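Long-range contacts in enterobactin synthetase component F-related protein (Vibrio cholerae serotype O1, PDB 4OXI), which probably activates glycine with ATP as an adenylation enzyme, binding glycyl-adenosine-5'-phosphate, in a lipopolysaccharide modification pathway related to nonribosomal peptide synthetases: residues Ala497-Pro502 / Thr558-Leu563; Thr512-Asp517 / Phe539-Trp544. All coordinates share one frame; numbering follows the deposited sequence.

Interaction 1 (Ala497-Pro502 / Thr558-Leu563); sequences AIVPWP and TDIKAL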
ATOM      1  N   ALA A 497      26.856  -0.666   9.112  1.00 31.62           N
ATOM      2  CA  ALA A 497      26.147  -1.543   8.176  1.00 28.99           C
ATOM      3  C   ALA A 497      24.788  -1.945   8.748  1.00 34.80           C
ATOM      4  O   ALA A 497      24.685  -2.266   9.945  1.00 36.13           O
ATOM      5  CB  ALA A 497      26.971  -2.782   7.869  1.00 28.61           C
ATOM      6  N   ILE A 498      23.748  -1.915   7.916  1.00 28.54           N
ATOM      7  CA  ILE A 498      22.421  -2.349   8.348  1.00 26.95           C
ATOM      8  C   ILE A 498      22.110  -3.660   7.636  1.00 28.53           C
ATOM      9  O   ILE A 498      22.212  -3.743   6.417  1.00 29.73           O
ATOM     10  CB  ILE A 498      21.336  -1.304   8.037  1.00 26.49           C
ATOM     11  CG1 ILE A 498      21.736   0.065   8.573  1.00 25.77           C
ATOM     12  CG2 ILE A 498      19.991  -1.728   8.615  1.00 26.27           C
ATOM     13  CD1 ILE A 498      21.761   0.177  10.117  1.00 26.53           C
ATOM     14  N   VAL A 499      21.753  -4.690   8.397  1.00 28.61           N
ATOM     15  CA  VAL A 499      21.572  -6.019   7.834  1.00 29.88           C
ATOM     16  C   VAL A 499      20.173  -6.532   8.138  1.00 29.99           C
ATOM     17  O   VAL A 499      19.741  -6.494   9.291  1.00 32.67           O
ATOM     18  CB  VAL A 499      22.583  -7.011   8.429  1.00 31.38           C
ATOM     19  CG1 VAL A 499      22.355  -8.389   7.865  1.00 31.56           C
ATOM     20  CG2 VAL A 499      24.000  -6.553   8.141  1.00 33.29           C
ATOM     21  N   PRO A 500      19.450  -6.993   7.101  1.00 30.08           N
ATOM     22  CA  PRO A 500      18.162  -7.662   7.329  1.00 30.41           C
ATOM     23  C   PRO A 500      18.400  -8.946   8.109  1.00 28.03           C
ATOM     24  O   PRO A 500      19.178  -9.790   7.651  1.00 32.82           O
ATOM     25  CB  PRO A 500      17.686  -8.005   5.914  1.00 25.18           C
ATOM     26  CG  PRO A 500      18.414  -7.026   5.021  1.00 34.09           C
ATOM     27  CD  PRO A 500      19.763  -6.862   5.666  1.00 28.32           C
ATOM     28  N   TRP A 501      17.737  -9.085   9.252  1.00 29.25           N
ATOM     29  CA  TRP A 501      17.926 -10.232  10.140  1.00 32.56           C
ATOM     30  C   TRP A 501      16.911 -10.166  11.277  1.00 32.22           C
ATOM     31  O   TRP A 501      16.671  -9.089  11.820  1.00 33.82           O
ATOM     32  CB  TRP A 501      19.338 -10.220  10.736  1.00 34.75           C
ATOM     33  CG  TRP A 501      19.644 -11.487  11.438  1.00 35.90           C
ATOM     34  CD1 TRP A 501      19.497 -11.754  12.777  1.00 33.06           C
ATOM     35  CD2 TRP A 501      20.113 -12.695  10.832  1.00 33.17           C
ATOM     36  NE1 TRP A 501      19.852 -13.060  13.031  1.00 37.49           N
ATOM     37  CE2 TRP A 501      20.234 -13.658  11.853  1.00 36.29           C
ATOM     38  CE3 TRP A 501      20.436 -13.058   9.520  1.00 36.24           C
ATOM     39  CZ2 TRP A 501      20.678 -14.959  11.601  1.00 38.16           C
ATOM     40  CZ3 TRP A 501      20.874 -14.352   9.269  1.00 38.10           C
ATOM     41  CH2 TRP A 501      20.991 -15.285  10.304  1.00 37.04           C
ATOM     42  N   PRO A 502      16.330 -11.317  11.670  1.00 32.99           N
ATOM     43  CA  PRO A 502      16.565 -12.665  11.124  1.00 36.66           C
ATOM     44  C   PRO A 502      15.821 -12.941   9.819  1.00 37.40           C
ATOM     45  O   PRO A 502      14.944 -12.176   9.414  1.00 34.15           O
ATOM     46  CB  PRO A 502      16.038 -13.595  12.231  1.00 37.34           C
ATOM     47  CG  PRO A 502      15.024 -12.766  12.984  1.00 32.91           C
ATOM     48  CD  PRO A 502      15.441 -11.327  12.850  1.00 29.22           C
ATOM     49  N   THR A 558      30.112  -3.236   1.371  1.00 53.35           N
ATOM     50  CA  THR A 558      29.840  -4.109   2.507  1.00 50.79           C
ATOM     51  C   THR A 558      29.157  -5.390   2.051  1.00 54.15           C
ATOM     52  O   THR A 558      28.175  -5.344   1.322  1.00 53.40           O
ATOM     53  CB  THR A 558      28.952  -3.429   3.564  1.00 50.59           C
ATOM     54  OG1 THR A 558      29.584  -2.234   4.033  1.00 49.92           O
ATOM     55  CG2 THR A 558      28.723  -4.363   4.748  1.00 45.60           C
ATOM     56  N   ASP A 559      29.688  -6.526   2.489  1.00 52.67           N
ATOM     57  CA  ASP A 559      29.156  -7.840   2.143  1.00 49.53           C
ATOM     58  C   ASP A 559      28.054  -8.235   3.135  1.00 46.69           C
ATOM     59  O   ASP A 559      28.330  -8.830   4.182  1.00 48.35           O
ATOM     60  CB  ASP A 559      30.304  -8.861   2.163  1.00 44.58           C
ATOM     61  CG  ASP A 559      29.930 -10.199   1.545  1.00 54.34           C
ATOM     62  OD1 ASP A 559      28.735 -10.568   1.561  1.00 56.94           O
ATOM     63  OD2 ASP A 559      30.847 -10.896   1.053  1.00 57.30           O
ATOM     64  N   ILE A 560      26.809  -7.908   2.800  1.00 47.39           N
ATOM     65  CA  ILE A 560      25.671  -8.182   3.680  1.00 42.82           C
ATOM     66  C   ILE A 560      25.512  -9.672   4.011  1.00 47.01           C
ATOM     67  O   ILE A 560      25.229 -10.031   5.161  1.00 46.41           O
ATOM     68  CB  ILE A 560      24.361  -7.610   3.099  1.00 45.69           C
ATOM     69  CG1 ILE A 560      24.431  -6.083   3.035  1.00 45.69           C
ATOM     70  CG2 ILE A 560      23.155  -8.040   3.926  1.00 41.57           C
ATOM     71  CD1 ILE A 560      23.087  -5.425   2.692  1.00 51.23           C
ATOM     72  N   LYS A 561      25.720 -10.534   3.017  1.00 48.98           N
ATOM     73  CA  LYS A 561      25.608 -11.985   3.213  1.00 49.84           C
ATOM     74  C   LYS A 561      26.559 -12.524   4.280  1.00 49.22           C
ATOM     75  O   LYS A 561      26.157 -13.330   5.122  1.00 48.74           O
ATOM     76  CB  LYS A 561      25.813 -12.737   1.892  1.00 53.45           C
ATOM     77  CG  LYS A 561      24.715 -12.475   0.863  1.00 58.59           C
ATOM     78  CD  LYS A 561      24.866 -13.349  -0.376  1.00 63.02           C
ATOM     79  CE  LYS A 561      23.655 -13.201  -1.298  1.00 67.77           C
ATOM     80  NZ  LYS A 561      22.399 -13.720  -0.675  1.00 63.48           N
ATOM     81  N   ALA A 562      27.811 -12.069   4.253  1.00 47.34           N
ATOM     82  CA  ALA A 562      28.819 -12.540   5.208  1.00 46.71           C
ATOM     83  C   ALA A 562      28.414 -12.195   6.641  1.00 47.09           C
ATOM     84  O   ALA A 562      28.582 -12.999   7.567  1.00 47.20           O
ATOM     85  CB  ALA A 562      30.181 -11.950   4.873  1.00 42.13           C
ATOM     86  N   LEU A 563      27.876 -10.991   6.815  1.00 44.46           N
ATOM     87  CA  LEU A 563      27.355 -10.579   8.108  1.00 44.32           C
ATOM     88  C   LEU A 563      26.167 -11.471   8.495  1.00 46.99           C
ATOM     89  O   LEU A 563      26.019 -11.849   9.662  1.00 44.99           O
ATOM     90  CB  LEU A 563      26.976  -9.094   8.078  1.00 38.53           C
ATOM     91  CG  LEU A 563      28.161  -8.120   8.042  1.00 42.29           C
ATOM     92  CD1 LEU A 563      27.721  -6.716   7.654  1.00 33.94           C
ATOM     93  CD2 LEU A 563      28.872  -8.094   9.401  1.00 36.15           C
TER
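Val499 is the bump on which the start of the helix rests, and its two methyls are shared between two helix side chains. Val499 CG1 lies anti to the backbone N (chi1 178°) and meets Ile560 CG2 at 4.0 Å, the two side chains sliding past each other in opposite directions. Val499 CG2, anti to the carbonyl carbon and beside the backbone N, packs against Leu563 CD1 at 3.8 Å. Ile560 and Leu563, about one helical turn apart, thus form the hollow that Val499 enters. Ile560 CG2 in turn fills the angle between Val499 and the Pro500 ring, whose CD lies 4.0 Å away. A smaller notch receives Ala497 CB, set between Thr558 CG2 at 3.9 Å and Leu563 CD1. At the edge, Asp559 caps the helix, its OD1 accepting from Ala562 N at 3.2 Å, while Gln564 NE2 bonds to Pro500 O. Helix 560-568 is thereby laid on edge strand 496-500 of a three-stranded sheet, consistent with the small C-terminal subdomain of adenylation enzymes. Methyl, methylene and ring carbons make nearly all the contacts, which implies that shape fit and burial of apolar surface hold the two segments together.

Interaction 2 (Thr512-Asp517 / Phe539-Trp544); sequences TVAFVD and FVPKRW
Thr512 and Ala514 carry the tight part of this contact, meeting Phe539, Pro541 and Trp544 on the buried side of the strand pair. At Thr512 the hydroxyl OG1, placed between backbone N and carbonyl carbon (chi1 61°), donates to Phe539 O at 3.1 Å, arriving from above the carbonyl plane. Thr512 O accepts from Lys542 N at 3.0 Å, and Thr512 N donates to a water. One step on, Ala514 N gives a nearly straight bond to Arg543 O (2.8 Å, 166° at the hydrogen), and Ala514 pairs with Trp544 in parallel. The Ala514 methyl CB sits over one face of the Trp544 indole in a CH-pi contact, 4.2 Å from the six-membered ring centroid, and touches Pro541 CB at 3.8 Å; Pro541 CB lies over that same face, toward its rim.

The solvent side is looser, because the exposed Lys542 and Arg543 both lead their ends away. Only the root of the arginine is packed, Arg543 CB lying 3.6 Å from Val513 CG1 with the two side chains side by side; the extended chain then departs and NH1 bonds to Tyr545 OH. Lys542 bends at chi2 (-47°), and Lys542 NZ reaches Val540 O at 3.0 Å and also bonds to Pro537 O.

The pairing completes a beta-alpha-beta unit of strand 512-516, helix 524-531 and strand 543-546. Helix 480-491 packs on Thr512, Pro541 and Trp544, helix 524-531 covers Val540 and also touches Trp544, and strand 496-500 flanks 512-516 on its other edge.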
ATOM      1  N   THR A 512      15.855  -5.747  11.343  1.00 30.45           N
ATOM      2  CA  THR A 512      17.222  -5.371  10.961  1.00 31.94           C
ATOM      3  C   THR A 512      18.151  -5.437  12.170  1.00 34.11           C
ATOM      4  O   THR A 512      17.698  -5.364  13.314  1.00 33.33           O
ATOM      5  CB  THR A 512      17.303  -3.925  10.396  1.00 30.33           C
ATOM      6  OG1 THR A 512      16.874  -2.984  11.394  1.00 29.72           O
ATOM      7  CG2 THR A 512      16.447  -3.780   9.134  1.00 31.77           C
ATOM      8  N   VAL A 513      19.450  -5.568  11.919  1.00 31.50           N
ATOM      9  CA  VAL A 513      20.433  -5.378  12.977  1.00 34.10           C
ATOM     10  C   VAL A 513      21.493  -4.380  12.515  1.00 34.56           C
ATOM     11  O   VAL A 513      21.739  -4.226  11.310  1.00 33.45           O
ATOM     12  CB  VAL A 513      21.104  -6.708  13.443  1.00 33.51           C
ATOM     13  CG1 VAL A 513      20.062  -7.726  13.866  1.00 33.45           C
ATOM     14  CG2 VAL A 513      21.970  -7.270  12.363  1.00 35.60           C
ATOM     15  N   ALA A 514      22.114  -3.690  13.467  1.00 32.42           N
ATOM     16  CA  ALA A 514      23.116  -2.691  13.122  1.00 30.43           C
ATOM     17  C   ALA A 514      24.523  -3.117  13.560  1.00 35.44           C
ATOM     18  O   ALA A 514      24.700  -3.647  14.658  1.00 37.18           O
ATOM     19  CB  ALA A 514      22.737  -1.348  13.723  1.00 27.01           C
ATOM     20  N   PHE A 515      25.506  -2.905  12.685  1.00 30.55           N
ATOM     21  CA  PHE A 515      26.921  -3.031  13.034  1.00 30.69           C
ATOM     22  C   PHE A 515      27.562  -1.658  12.997  1.00 31.23           C
ATOM     23  O   PHE A 515      27.440  -0.935  12.005  1.00 35.05           O
ATOM     24  CB  PHE A 515      27.662  -3.936  12.049  1.00 30.95           C
ATOM     25  CG  PHE A 515      27.232  -5.370  12.105  1.00 34.05           C
ATOM     26  CD1 PHE A 515      27.925  -6.282  12.890  1.00 31.35           C
ATOM     27  CD2 PHE A 515      26.131  -5.810  11.378  1.00 37.84           C
ATOM     28  CE1 PHE A 515      27.536  -7.608  12.952  1.00 34.60           C
ATOM     29  CE2 PHE A 515      25.730  -7.146  11.434  1.00 37.76           C
ATOM     30  CZ  PHE A 515      26.439  -8.044  12.223  1.00 39.81           C
ATOM     31  N   VAL A 516      28.225  -1.284  14.083  1.00 31.91           N
ATOM     32  CA  VAL A 516      28.965  -0.028  14.118  1.00 33.38           C
ATOM     33  C   VAL A 516      30.426  -0.330  14.429  1.00 33.24           C
ATOM     34  O   VAL A 516      30.753  -1.411  14.915  1.00 30.88           O
ATOM     35  CB  VAL A 516      28.396   0.930  15.162  1.00 36.44           C
ATOM     36  CG1 VAL A 516      26.926   1.227  14.854  1.00 33.69           C
ATOM     37  CG2 VAL A 516      28.546   0.333  16.566  1.00 37.97           C
ATOM     38  N   ASP A 517      31.309   0.607  14.127  1.00 31.12           N
ATOM     39  CA  ASP A 517      32.719   0.377  14.395  1.00 35.84           C
ATOM     40  C   ASP A 517      33.001   0.376  15.905  1.00 36.35           C
ATOM     41  O   ASP A 517      32.117   0.686  16.718  1.00 33.55           O
ATOM     42  CB  ASP A 517      33.572   1.417  13.667  1.00 37.85           C
ATOM     43  CG  ASP A 517      33.267   2.830  14.110  1.00 37.20           C
ATOM     44  OD1 ASP A 517      33.388   3.116  15.322  1.00 35.73           O
ATOM     45  OD2 ASP A 517      32.907   3.660  13.246  1.00 41.93           O
ATOM     46  N   PHE A 539      11.546  -0.706  11.422  1.00 29.81           N
ATOM     47  CA  PHE A 539      12.845  -0.518  10.808  1.00 33.18           C
ATOM     48  C   PHE A 539      13.964  -0.285  11.829  1.00 34.75           C
ATOM     49  O   PHE A 539      15.145  -0.381  11.482  1.00 35.40           O
ATOM     50  CB  PHE A 539      12.770   0.636   9.809  1.00 32.10           C
ATOM     51  CG  PHE A 539      11.672   0.476   8.787  1.00 32.68           C
ATOM     52  CD1 PHE A 539      11.364  -0.781   8.262  1.00 32.40           C
ATOM     53  CD2 PHE A 539      10.936   1.576   8.360  1.00 34.76           C
ATOM     54  CE1 PHE A 539      10.337  -0.930   7.320  1.00 35.03           C
ATOM     55  CE2 PHE A 539       9.903   1.436   7.422  1.00 35.42           C
ATOM     56  CZ  PHE A 539       9.606   0.185   6.900  1.00 32.43           C
ATOM     57  N   VAL A 540      13.606   0.016  13.079  1.00 29.68           N
ATOM     58  CA  VAL A 540      14.629   0.259  14.100  1.00 33.50           C
ATOM     59  C   VAL A 540      15.388  -1.040  14.377  1.00 35.82           C
ATOM     60  O   VAL A 540      14.772  -2.076  14.656  1.00 33.02           O
ATOM     61  CB  VAL A 540      14.040   0.814  15.408  1.00 34.53           C
ATOM     62  CG1 VAL A 540      15.134   1.015  16.439  1.00 38.02           C
ATOM     63  CG2 VAL A 540      13.337   2.138  15.159  1.00 32.72           C
ATOM     64  N   PRO A 541      16.730  -0.997  14.264  1.00 33.58           N
ATOM     65  CA  PRO A 541      17.542  -2.202  14.494  1.00 34.79           C
ATOM     66  C   PRO A 541      17.273  -2.775  15.885  1.00 34.15           C
ATOM     67  O   PRO A 541      17.201  -2.012  16.853  1.00 31.16           O
ATOM     68  CB  PRO A 541      18.983  -1.682  14.379  1.00 32.50           C
ATOM     69  CG  PRO A 541      18.862  -0.451  13.497  1.00 34.52           C
ATOM     70  CD  PRO A 541      17.555   0.176  13.915  1.00 31.03           C
ATOM     71  N   LYS A 542      17.088  -4.091  15.958  1.00 33.21           N
ATOM     72  CA  LYS A 542      16.732  -4.774  17.201  1.00 42.94           C
ATOM     73  C   LYS A 542      17.975  -5.289  17.909  1.00 42.92           C
ATOM     74  O   LYS A 542      17.934  -5.608  19.090  1.00 48.86           O
ATOM     75  CB  LYS A 542      15.791  -5.959  16.926  1.00 43.05           C
ATOM     76  CG  LYS A 542      14.501  -5.602  16.208  1.00 45.46           C
ATOM     77  CD  LYS A 542      13.847  -4.388  16.848  1.00 46.48           C
ATOM     78  CE  LYS A 542      12.616  -3.936  16.063  1.00 49.69           C
ATOM     79  NZ  LYS A 542      12.351  -2.489  16.316  1.00 40.22           N
ATOM     80  N   ARG A 543      19.073  -5.390  17.173  1.00 38.92           N
ATOM     81  CA  ARG A 543      20.341  -5.818  17.751  1.00 42.39           C
ATOM     82  C   ARG A 543      21.466  -4.952  17.216  1.00 41.58           C
ATOM     83  O   ARG A 543      21.477  -4.585  16.036  1.00 40.21           O
ATOM     84  CB  ARG A 543      20.633  -7.274  17.415  1.00 38.89           C
ATOM     85  CG  ARG A 543      19.751  -8.283  18.109  1.00 43.85           C
ATOM     86  CD  ARG A 543      19.958  -9.649  17.475  1.00 51.18           C
ATOM     87  NE  ARG A 543      19.401 -10.717  18.292  1.00 65.59           N
ATOM     88  CZ  ARG A 543      20.131 -11.534  19.044  1.00 69.34           C
ATOM     89  NH1 ARG A 543      21.456 -11.404  19.076  1.00 63.47           N
ATOM     90  NH2 ARG A 543      19.537 -12.481  19.758  1.00 69.36           N
ATOM     91  N   TRP A 544      22.413  -4.644  18.093  1.00 41.83           N
ATOM     92  CA  TRP A 544      23.511  -3.741  17.787  1.00 37.84           C
ATOM     93  C   TRP A 544      24.833  -4.441  18.076  1.00 40.53           C
ATOM     94  O   TRP A 544      24.993  -5.062  19.125  1.00 41.53           O
ATOM     95  CB  TRP A 544      23.376  -2.487  18.641  1.00 32.79           C
ATOM     96  CG  TRP A 544      22.087  -1.798  18.408  1.00 33.54           C
ATOM     97  CD1 TRP A 544      20.845  -2.226  18.786  1.00 38.51           C
ATOM     98  CD2 TRP A 544      21.894  -0.547  17.733  1.00 38.40           C
ATOM     99  NE1 TRP A 544      19.890  -1.321  18.378  1.00 38.89           N
ATOM    100  CE2 TRP A 544      20.509  -0.280  17.734  1.00 38.66           C
ATOM    101  CE3 TRP A 544      22.755   0.373  17.133  1.00 35.92           C
ATOM    102  CZ2 TRP A 544      19.973   0.871  17.158  1.00 39.49           C
ATOM    103  CZ3 TRP A 544      22.218   1.516  16.564  1.00 36.04           C
ATOM    104  CH2 TRP A 544      20.846   1.755  16.580  1.00 38.04           C
TER
HETATM  105  O   HOH W   1      14.331  -3.720  12.884  1.00 39.65           O

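From the N terminus, the chain runs through strand 496-500, then turns back antiparallel into strand 512-516, continues through helix 524-531 and returns as strand 543-546 before entering helix 560-568. Interaction 2 closes the inner loop, with 21 residues between its segments, and is nested inside the 55-residue loop closed by interaction 1. Their centres lie 10 Å apart. Interaction 2 joins strand 543-546 to the central strand 512-516 of the three-stranded sheet, whereas interaction 1 lays helix 560-568 on the outer strand 496-500. The probable hydrogen bonds Val499 O to Val513 N (2.8 Å) and Ala497 O to Phe515 N connect the two, and Leu563 packs on Phe515.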